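Peptide methionine sulfoxide reductase MsrA (Treponema denticola ATCC 35405, PDB 5FA9) probably repairs oxidised proteins by reducing methionine sulfoxide back to methionine with thioredoxin as reductant, combining MsrA and MsrB activities in one chain. Local coordinates at residues B[71-76]-B[120-125]; B[103-108]-B[312-317]; B[230-235]-B[285-290]. The protein carries 2 engineered substitutions. All coordinates share one frame; numbering follows the deposited sequence.

Contact 1: residues B[71-76]-B[120-125]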
loop_
_atom_site.group_PDB
_atom_site.type_symbol
_atom_site.label_atom_id
_atom_site.label_comp_id
_atom_site.label_asym_id
_atom_site.label_seq_id
_atom_site.Cartn_x
_atom_site.Cartn_y
_atom_site.Cartn_z
ATOM N N HIS B 71 1.371 -5.958 18.801
ATOM C CA HIS B 71 2.677 -6.588 18.638
ATOM C C HIS B 71 3.790 -5.634 19.051
ATOM O O HIS B 71 4.760 -6.036 19.695
ATOM C CB HIS B 71 2.895 -7.037 17.190
ATOM C CG HIS B 71 2.139 -8.274 16.816
ATOM N ND1 HIS B 71 2.470 -9.523 17.297
ATOM C CD2 HIS B 71 1.078 -8.457 15.996
ATOM C CE1 HIS B 71 1.640 -10.420 16.796
ATOM N NE2 HIS B 71 0.785 -9.799 16.003
ATOM N N TYR B 72 3.643 -4.372 18.664
ATOM C CA TYR B 72 4.644 -3.350 18.946
ATOM C C TYR B 72 4.865 -3.168 20.445
ATOM O O TYR B 72 6.002 -3.177 20.916
ATOM C CB TYR B 72 4.236 -2.021 18.305
ATOM C CG TYR B 72 5.111 -0.854 18.700
ATOM C CD1 TYR B 72 6.419 -0.755 18.242
ATOM C CD2 TYR B 72 4.624 0.158 19.517
ATOM C CE1 TYR B 72 7.221 0.311 18.599
ATOM C CE2 TYR B 72 5.418 1.230 19.875
ATOM C CZ TYR B 72 6.717 1.301 19.414
ATOM O OH TYR B 72 7.513 2.365 19.770
ATOM N N PHE B 73 3.776 -3.009 21.189
ATOM C CA PHE B 73 3.858 -2.826 22.635
ATOM C C PHE B 73 4.321 -4.101 23.336
ATOM O O PHE B 73 4.818 -4.056 24.461
ATOM C CB PHE B 73 2.508 -2.376 23.198
ATOM C CG PHE B 73 2.291 -0.890 23.135
ATOM C CD1 PHE B 73 1.700 -0.308 22.026
ATOM C CD2 PHE B 73 2.681 -0.075 24.186
ATOM C CE1 PHE B 73 1.500 1.060 21.966
ATOM C CE2 PHE B 73 2.483 1.293 24.132
ATOM C CZ PHE B 73 1.892 1.861 23.021
ATOM N N ARG B 74 4.154 -5.236 22.666
ATOM C CA ARG B 74 4.557 -6.522 23.222
ATOM C C ARG B 74 6.078 -6.655 23.284
ATOM O O ARG B 74 6.619 -7.277 24.199
ATOM C CB ARG B 74 3.964 -7.665 22.395
ATOM C CG ARG B 74 4.493 -9.043 22.755
ATOM C CD ARG B 74 4.207 -10.042 21.650
ATOM N NE ARG B 74 4.353 -11.422 22.100
ATOM C CZ ARG B 74 4.112 -12.484 21.337
ATOM N NH1 ARG B 74 3.712 -12.323 20.083
ATOM N NH2 ARG B 74 4.269 -13.706 21.827
ATOM N N ILE B 75 6.764 -6.056 22.317
ATOM C CA ILE B 75 8.207 -6.231 22.189
ATOM C C ILE B 75 9.015 -5.036 22.693
ATOM O O ILE B 75 10.232 -4.994 22.523
ATOM C CB ILE B 75 8.605 -6.506 20.725
ATOM C CG1 ILE B 75 8.273 -5.298 19.845
ATOM C CG2 ILE B 75 7.906 -7.754 20.207
ATOM C CD1 ILE B 75 8.716 -5.454 18.406
ATOM N N ILE B 76 8.348 -4.066 23.311
ATOM C CA ILE B 76 9.053 -2.901 23.837
ATOM C C ILE B 76 8.679 -2.595 25.283
ATOM O O ILE B 76 7.690 -3.107 25.806
ATOM C CB ILE B 76 8.777 -1.631 23.004
ATOM C CG1 ILE B 76 7.328 -1.176 23.194
ATOM C CG2 ILE B 76 9.108 -1.855 21.535
ATOM C CD1 ILE B 76 7.077 0.246 22.758
ATOM N N ARG B 120 3.608 3.495 35.589
ATOM C CA ARG B 120 4.490 4.511 35.033
ATOM C C ARG B 120 3.909 5.054 33.731
ATOM O O ARG B 120 3.289 4.312 32.970
ATOM C CB ARG B 120 5.886 3.926 34.795
ATOM C CG ARG B 120 7.017 4.707 35.438
ATOM C CD ARG B 120 8.153 3.782 35.840
ATOM N NE ARG B 120 7.708 2.776 36.800
ATOM C CZ ARG B 120 8.499 1.859 37.346
ATOM N NH1 ARG B 120 9.785 1.813 37.027
ATOM N NH2 ARG B 120 8.004 0.984 38.211
ATOM N N PRO B 121 4.106 6.356 33.471
ATOM C CA PRO B 121 3.571 6.971 32.251
ATOM C C PRO B 121 4.265 6.464 30.991
ATOM O O PRO B 121 5.489 6.337 30.969
ATOM C CB PRO B 121 3.846 8.463 32.463
ATOM C CG PRO B 121 5.004 8.503 33.398
ATOM C CD PRO B 121 4.819 7.329 34.315
ATOM N N ILE B 122 3.484 6.173 29.955
ATOM C CA ILE B 122 4.039 5.736 28.682
ATOM C C ILE B 122 4.726 6.908 27.990
ATOM O O ILE B 122 4.146 7.986 27.856
ATOM C CB ILE B 122 2.953 5.145 27.760
ATOM C CG1 ILE B 122 2.478 3.794 28.299
ATOM C CG2 ILE B 122 3.473 4.987 26.341
ATOM C CD1 ILE B 122 1.307 3.213 27.541
ATOM N N VAL B 123 5.966 6.697 27.558
ATOM C CA VAL B 123 6.759 7.767 26.964
ATOM C C VAL B 123 6.948 7.576 25.463
ATOM O O VAL B 123 7.747 8.275 24.838
ATOM C CB VAL B 123 8.141 7.875 27.632
ATOM C CG1 VAL B 123 7.994 8.294 29.087
ATOM C CG2 VAL B 123 8.886 6.554 27.522
ATOM N N VAL B 124 6.217 6.626 24.890
ATOM C CA VAL B 124 6.224 6.431 23.446
ATOM C C VAL B 124 5.650 7.668 22.766
ATOM O O VAL B 124 4.513 8.059 23.034
ATOM C CB VAL B 124 5.410 5.191 23.030
ATOM C CG1 VAL B 124 5.406 5.041 21.515
ATOM C CG2 VAL B 124 5.966 3.941 23.694
ATOM N N GLU B 125 6.436 8.288 21.893
ATOM C CA GLU B 125 5.996 9.508 21.227
ATOM C C GLU B 125 5.146 9.192 20.000
ATOM O O GLU B 125 5.441 8.266 19.245
ATOM C CB GLU B 125 7.197 10.373 20.830
ATOM C CG GLU B 125 8.202 9.686 19.919
ATOM C CD GLU B 125 9.370 10.585 19.559
ATOM O OE1 GLU B 125 9.709 11.475 20.366
ATOM O OE2 GLU B 125 9.948 10.402 18.467
#
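Two aromatic rings from the end of one helix, Y72 and F73, meet the aliphatic side chains of I122 and V124. At the edge of the Y72 ring, near its plane, lies V124 CG1, 3.8 Å from Y72 OH and 4.1 Å from Y72 CE2. The F73 ring is met obliquely: its CE2 is 4.1 Å from I122 CD1 and 4.4 Å from V124 CG2, and the side chains of F73 and I122 cross at about a right angle. The two branches of V124 divide the work. With CG1 anti to the backbone N (chi1 178°), that methyl reaches the tyrosine, while CG2 serves F73 and also I76, whose CD1 is 4.0 Å away. No hydrogen bond joins the segments; the buried Y72 hydroxyl is instead satisfied by the carbonyl O of A8, a bond that probably limits movement of the ring. In the MsrA domain, this packing joins the C-terminal end of helix 65-74 to the irregular residues leading into 125-128, an outer strand of the mixed sheet. Around it, M114 of helix 104-115 touches both F73 and I122, I96 of strand 95-98 touches Y72 and V124, and F19 of helix 12-19 packs on Y72.

Contact 2: residues B[103-108]-B[312-317]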
loop_
_atom_site.group_PDB
_atom_site.type_symbol
_atom_site.label_atom_id
_atom_site.label_comp_id
_atom_site.label_asym_id
_atom_site.label_seq_id
_atom_site.Cartn_x
_atom_site.Cartn_y
_atom_site.Cartn_z
ATOM N N MET B 103 -5.114 7.576 10.721
ATOM C CA MET B 103 -4.661 6.654 11.757
ATOM C C MET B 103 -4.484 7.332 13.111
ATOM O O MET B 103 -4.349 6.656 14.131
ATOM C CB MET B 103 -3.340 5.997 11.348
ATOM C CG MET B 103 -3.414 5.143 10.098
ATOM S SD MET B 103 -1.841 4.328 9.765
ATOM C CE MET B 103 -2.251 3.374 8.305
ATOM N N ILE B 104 -4.485 8.663 13.117
ATOM C CA ILE B 104 -4.163 9.439 14.314
ATOM C C ILE B 104 -5.021 9.066 15.522
ATOM O O ILE B 104 -4.496 8.803 16.605
ATOM C CB ILE B 104 -4.311 10.953 14.056
ATOM C CG1 ILE B 104 -3.365 11.397 12.940
ATOM C CG2 ILE B 104 -4.022 11.741 15.324
ATOM C CD1 ILE B 104 -3.461 12.871 12.611
ATOM N N LYS B 105 -6.335 9.031 15.333
ATOM C CA LYS B 105 -7.242 8.739 16.437
ATOM C C LYS B 105 -7.145 7.279 16.872
ATOM O O LYS B 105 -7.356 6.960 18.041
ATOM C CB LYS B 105 -8.679 9.092 16.055
ATOM C CG LYS B 105 -9.368 9.988 17.073
ATOM C CD LYS B 105 -10.032 11.184 16.409
ATOM C CE LYS B 105 -10.334 12.275 17.428
ATOM N NZ LYS B 105 -10.351 13.630 16.807
ATOM N N GLU B 106 -6.824 6.397 15.931
ATOM C CA GLU B 106 -6.626 4.988 16.252
ATOM C C GLU B 106 -5.360 4.794 17.080
ATOM O O GLU B 106 -5.360 4.058 18.069
ATOM C CB GLU B 106 -6.556 4.142 14.979
ATOM C CG GLU B 106 -7.877 4.011 14.238
ATOM C CD GLU B 106 -7.761 3.153 12.992
ATOM O OE1 GLU B 106 -7.388 1.967 13.118
ATOM O OE2 GLU B 106 -8.043 3.662 11.887
ATOM N N ILE B 107 -4.284 5.457 16.669
ATOM C CA ILE B 107 -3.011 5.373 17.378
ATOM C C ILE B 107 -3.121 5.955 18.785
ATOM O O ILE B 107 -2.678 5.337 19.754
ATOM C CB ILE B 107 -1.890 6.104 16.614
ATOM C CG1 ILE B 107 -1.660 5.448 15.251
ATOM C CG2 ILE B 107 -0.602 6.097 17.421
ATOM C CD1 ILE B 107 -0.695 6.206 14.364
ATOM N N ASN B 108 -3.717 7.138 18.893
ATOM C CA ASN B 108 -3.882 7.798 20.186
ATOM C C ASN B 108 -4.741 6.987 21.149
ATOM O O ASN B 108 -4.425 6.884 22.334
ATOM C CB ASN B 108 -4.489 9.191 20.004
ATOM C CG ASN B 108 -3.529 10.166 19.354
ATOM O OD1 ASN B 108 -2.314 10.067 19.525
ATOM N ND2 ASN B 108 -4.071 11.120 18.608
ATOM N N LYS B 312 -13.649 -1.252 19.276
ATOM C CA LYS B 312 -13.646 0.204 19.179
ATOM C C LYS B 312 -12.227 0.741 19.022
ATOM O O LYS B 312 -11.580 1.090 20.009
ATOM C CB LYS B 312 -14.304 0.827 20.412
ATOM C CG LYS B 312 -15.785 0.527 20.558
ATOM C CD LYS B 312 -16.354 1.203 21.795
ATOM C CE LYS B 312 -17.838 0.917 21.953
ATOM N NZ LYS B 312 -18.653 1.705 20.989
ATOM N N PRO B 313 -11.739 0.803 17.773
ATOM C CA PRO B 313 -10.389 1.285 17.448
ATOM C C PRO B 313 -10.145 2.722 17.902
ATOM O O PRO B 313 -9.005 3.094 18.179
ATOM C CB PRO B 313 -10.334 1.182 15.919
ATOM C CG PRO B 313 -11.757 1.127 15.477
ATOM C CD PRO B 313 -12.487 0.412 16.566
ATOM N N THR B 314 -11.210 3.516 17.975
ATOM C CA THR B 314 -11.108 4.895 18.435
ATOM C C THR B 314 -11.960 5.107 19.682
ATOM O O THR B 314 -12.370 6.229 19.982
ATOM C CB THR B 314 -11.544 5.892 17.344
ATOM O OG1 THR B 314 -12.893 5.611 16.947
ATOM C CG2 THR B 314 -10.631 5.789 16.132
ATOM N N GLY B 315 -12.215 4.022 20.405
ATOM C CA GLY B 315 -13.005 4.073 21.621
ATOM C C GLY B 315 -12.400 4.895 22.741
ATOM O O GLY B 315 -11.213 5.220 22.726
ATOM N N ASN B 316 -13.234 5.239 23.717
ATOM C CA ASN B 316 -12.804 6.028 24.864
ATOM C C ASN B 316 -12.041 5.185 25.879
ATOM O O ASN B 316 -12.551 4.176 26.368
ATOM C CB ASN B 316 -14.012 6.685 25.534
ATOM C CG ASN B 316 -14.644 7.758 24.672
ATOM O OD1 ASN B 316 -15.802 7.646 24.272
ATOM N ND2 ASN B 316 -13.883 8.808 24.381
ATOM N N PHE B 317 -10.819 5.601 26.195
ATOM C CA PHE B 317 -10.008 4.897 27.180
ATOM C C PHE B 317 -9.348 5.877 28.145
ATOM O O PHE B 317 -8.245 6.361 27.895
ATOM C CB PHE B 317 -8.944 4.037 26.492
ATOM C CG PHE B 317 -9.508 3.037 25.520
ATOM C CD1 PHE B 317 -10.252 1.958 25.968
ATOM C CD2 PHE B 317 -9.287 3.173 24.158
ATOM C CE1 PHE B 317 -10.772 1.036 25.076
ATOM C CE2 PHE B 317 -9.803 2.255 23.262
ATOM C CZ PHE B 317 -10.546 1.185 23.721
HETATM O O HOH W 1 -6.864 1.680 18.054
#
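K105 makes the first touch across this surface contact, and does so with the root of its side chain: its CB lies 3.8 Å from T314 CG2. The long remainder bends at chi2 and leads away from the other segment. Next along the helix comes E106, which carries most of the contact. Its CG is 3.8 Å from the same T314 methyl and 4.1 Å from P313 CB, so the aliphatic part of the glutamate runs obliquely across both residues. Placing CG anti to the carbonyl carbon (chi1 -70°) brings it there, while the carboxylate end reaches Q66 of helix 65-74, whose NE2 is hydrogen-bonded to E106 OE1. The backbone of E106 takes part as well. E106 CA sits 3.6 Å from P313 O in a CA-H...O contact with an angle of 160° at the hydrogen, and a water donates to E106 O at 2.8 Å and to P313 O at 2.6 Å. On the far side, P313 and T314 occupy the middle of a type I turn from K312 to G315, closed by a bond from G315 N to K312 O. The chemistry is that of a modest join between the MsrA part and the C-terminal tail: with no direct hydrogen bond across the segments, methyl and methylene packing is supplemented by a single water whose two protons reconcile a pair of carbonyl acceptors.

Contact 3: residues B[230-235]-B[285-290]. Engineered in segment 285-290: S285 (natural residue Cys).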
loop_
_atom_site.group_PDB
_atom_site.type_symbol
_atom_site.label_atom_id
_atom_site.label_comp_id
_atom_site.label_asym_id
_atom_site.label_seq_id
_atom_site.Cartn_x
_atom_site.Cartn_y
_atom_site.Cartn_z
ATOM N N CYS B 230 -26.646 -14.095 2.760
ATOM C CA CYS B 230 -26.597 -15.521 2.454
ATOM C C CYS B 230 -27.108 -16.376 3.612
ATOM O O CYS B 230 -27.122 -17.603 3.525
ATOM C CB CYS B 230 -25.172 -15.936 2.086
ATOM S SG CYS B 230 -24.540 -15.155 0.581
ATOM N N GLY B 231 -27.528 -15.724 4.690
ATOM C CA GLY B 231 -28.141 -16.421 5.808
ATOM C C GLY B 231 -27.194 -16.821 6.925
ATOM O O GLY B 231 -27.622 -17.393 7.927
ATOM N N TRP B 232 -25.909 -16.526 6.759
ATOM C CA TRP B 232 -24.925 -16.830 7.793
ATOM C C TRP B 232 -24.196 -15.574 8.251
ATOM O O TRP B 232 -24.040 -14.629 7.478
ATOM C CB TRP B 232 -23.908 -17.860 7.291
ATOM C CG TRP B 232 -24.496 -19.199 6.977
ATOM C CD1 TRP B 232 -24.908 -20.143 7.872
ATOM C CD2 TRP B 232 -24.717 -19.755 5.675
ATOM N NE1 TRP B 232 -25.385 -21.247 7.207
ATOM C CE2 TRP B 232 -25.277 -21.034 5.860
ATOM C CE3 TRP B 232 -24.501 -19.292 4.375
ATOM C CZ2 TRP B 232 -25.622 -21.857 4.789
ATOM C CZ3 TRP B 232 -24.846 -20.110 3.314
ATOM C CH2 TRP B 232 -25.400 -21.378 3.527
ATOM N N PRO B 233 -23.764 -15.555 9.523
ATOM C CA PRO B 233 -22.885 -14.496 10.028
ATOM C C PRO B 233 -21.651 -14.332 9.146
ATOM O O PRO B 233 -20.903 -15.290 8.953
ATOM C CB PRO B 233 -22.504 -14.994 11.423
ATOM C CG PRO B 233 -23.665 -15.822 11.845
ATOM C CD PRO B 233 -24.185 -16.479 10.592
ATOM N N SER B 234 -21.446 -13.130 8.619
ATOM C CA SER B 234 -20.364 -12.889 7.673
ATOM C C SER B 234 -19.410 -11.808 8.166
ATOM O O SER B 234 -19.835 -10.780 8.692
ATOM C CB SER B 234 -20.930 -12.504 6.305
ATOM O OG SER B 234 -21.786 -13.517 5.807
ATOM N N PHE B 235 -18.116 -12.052 7.990
ATOM C CA PHE B 235 -17.088 -11.122 8.439
ATOM C C PHE B 235 -16.087 -10.840 7.322
ATOM O O PHE B 235 -15.902 -11.658 6.420
ATOM C CB PHE B 235 -16.365 -11.674 9.670
ATOM C CG PHE B 235 -17.278 -11.973 10.826
ATOM C CD1 PHE B 235 -17.875 -13.217 10.953
ATOM C CD2 PHE B 235 -17.538 -11.010 11.788
ATOM C CE1 PHE B 235 -18.715 -13.494 12.015
ATOM C CE2 PHE B 235 -18.376 -11.282 12.853
ATOM C CZ PHE B 235 -18.966 -12.526 12.966
ATOM N N SER B 285 -17.705 -16.704 5.891
ATOM C CA SER B 285 -19.020 -17.245 6.210
ATOM C C SER B 285 -18.900 -18.226 7.369
ATOM O O SER B 285 -18.345 -19.314 7.219
ATOM C CB SER B 285 -19.639 -17.924 4.988
ATOM O OG SER B 285 -21.024 -18.154 5.179
ATOM N N ILE B 286 -19.421 -17.832 8.526
ATOM C CA ILE B 286 -19.238 -18.602 9.751
ATOM C C ILE B 286 -20.574 -18.990 10.374
ATOM O O ILE B 286 -21.476 -18.162 10.490
ATOM C CB ILE B 286 -18.409 -17.813 10.788
ATOM C CG1 ILE B 286 -17.113 -17.297 10.159
ATOM C CG2 ILE B 286 -18.114 -18.670 12.010
ATOM C CD1 ILE B 286 -16.188 -18.393 9.678
ATOM N N ASN B 287 -20.696 -20.253 10.767
ATOM C CA ASN B 287 -21.882 -20.721 11.472
ATOM C C ASN B 287 -22.010 -20.047 12.833
ATOM O O ASN B 287 -21.058 -20.025 13.614
ATOM C CB ASN B 287 -21.845 -22.242 11.642
ATOM C CG ASN B 287 -21.801 -22.978 10.317
ATOM O OD1 ASN B 287 -22.826 -23.157 9.659
ATOM N ND2 ASN B 287 -20.612 -23.416 9.923
ATOM N N GLY B 288 -23.185 -19.489 13.107
ATOM C CA GLY B 288 -23.453 -18.864 14.389
ATOM C C GLY B 288 -23.341 -19.834 15.549
ATOM O O GLY B 288 -22.965 -19.450 16.657
ATOM N N ALA B 289 -23.669 -21.096 15.289
ATOM C CA ALA B 289 -23.612 -22.143 16.304
ATOM C C ALA B 289 -22.189 -22.367 16.813
ATOM O O ALA B 289 -21.988 -22.892 17.908
ATOM C CB ALA B 289 -24.186 -23.440 15.755
ATOM N N ALA B 290 -21.207 -21.974 16.008
ATOM C CA ALA B 290 -19.805 -22.136 16.374
ATOM C C ALA B 290 -19.292 -20.946 17.179
ATOM O O ALA B 290 -18.157 -20.953 17.656
ATOM C CB ALA B 290 -18.956 -22.335 15.128
HETATM O O HOH W 2 -22.229 -15.517 4.129
#
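W232 and the engineered S285, a cysteine in the natural protein, meet through the tryptophan's CB and indole: S285 OG lies 3.6 Å from W232 CB and 3.7 Å from W232 CE3. A chi1 of -165° swings OG opposite the backbone N of S285, bringing the hydroxyl obliquely up to the indole; W232 in turn carries its CG opposite its own carbonyl carbon (chi1 -64°). The W232 and N287 side chains run alongside each other in the same direction, the amide plane turned 78° from the ring. Rather than bonding to each other they share E194: W232 NE1 gives to its carbonyl O, and N287 OD1 accepts from its N, while N287 ND2 reaches L268 O. The P233 atoms CB, CG and CD gather near I286 O, CD at 3.2 Å. Its carbonyl meanwhile accepts a nearly linear bond from I286 N, 3.0 Å from P233 O. A water joins the hydroxyls of S234 and S285, residues that form an antiparallel non-hydrogen-bonded pair. F235 CD1 packs on I286 CG1 at 4.2 Å, its ring stacked with F220 and edge-to-face with Y210. The sequences G-W-P-S-F and R-Y-C-x-N, the latter with serine here in place of cysteine, are familiar MsrB signatures; in relatives that cysteine is the nucleophile and the tryptophan lines the substrate pocket, consistent with this pairing marking the MsrB site in the beta-tent domain.

Overall arrangement
From the N terminus, the chain opens contact 1 at 71-76, then contact 2 at 103-108, before residues 120-125 close the first loop. Contacts 1 and 2 therefore cross, their centres about 16 Å apart and their nearest atoms about 6 Å apart; helix 104-115, part of contact 2, also helps cover contact 1. Contact 3 opens and closes next, within the long span between the two halves of contact 2. Only when the tail returns at 312-317 does contact 2 close, joining the end of the modelled chain to the MsrA part. Contacts 1 and 3, centres about 36 Å apart on opposite sides of the chain's centre, each lie within one family domain, whereas contact 2 bridges across the fusion.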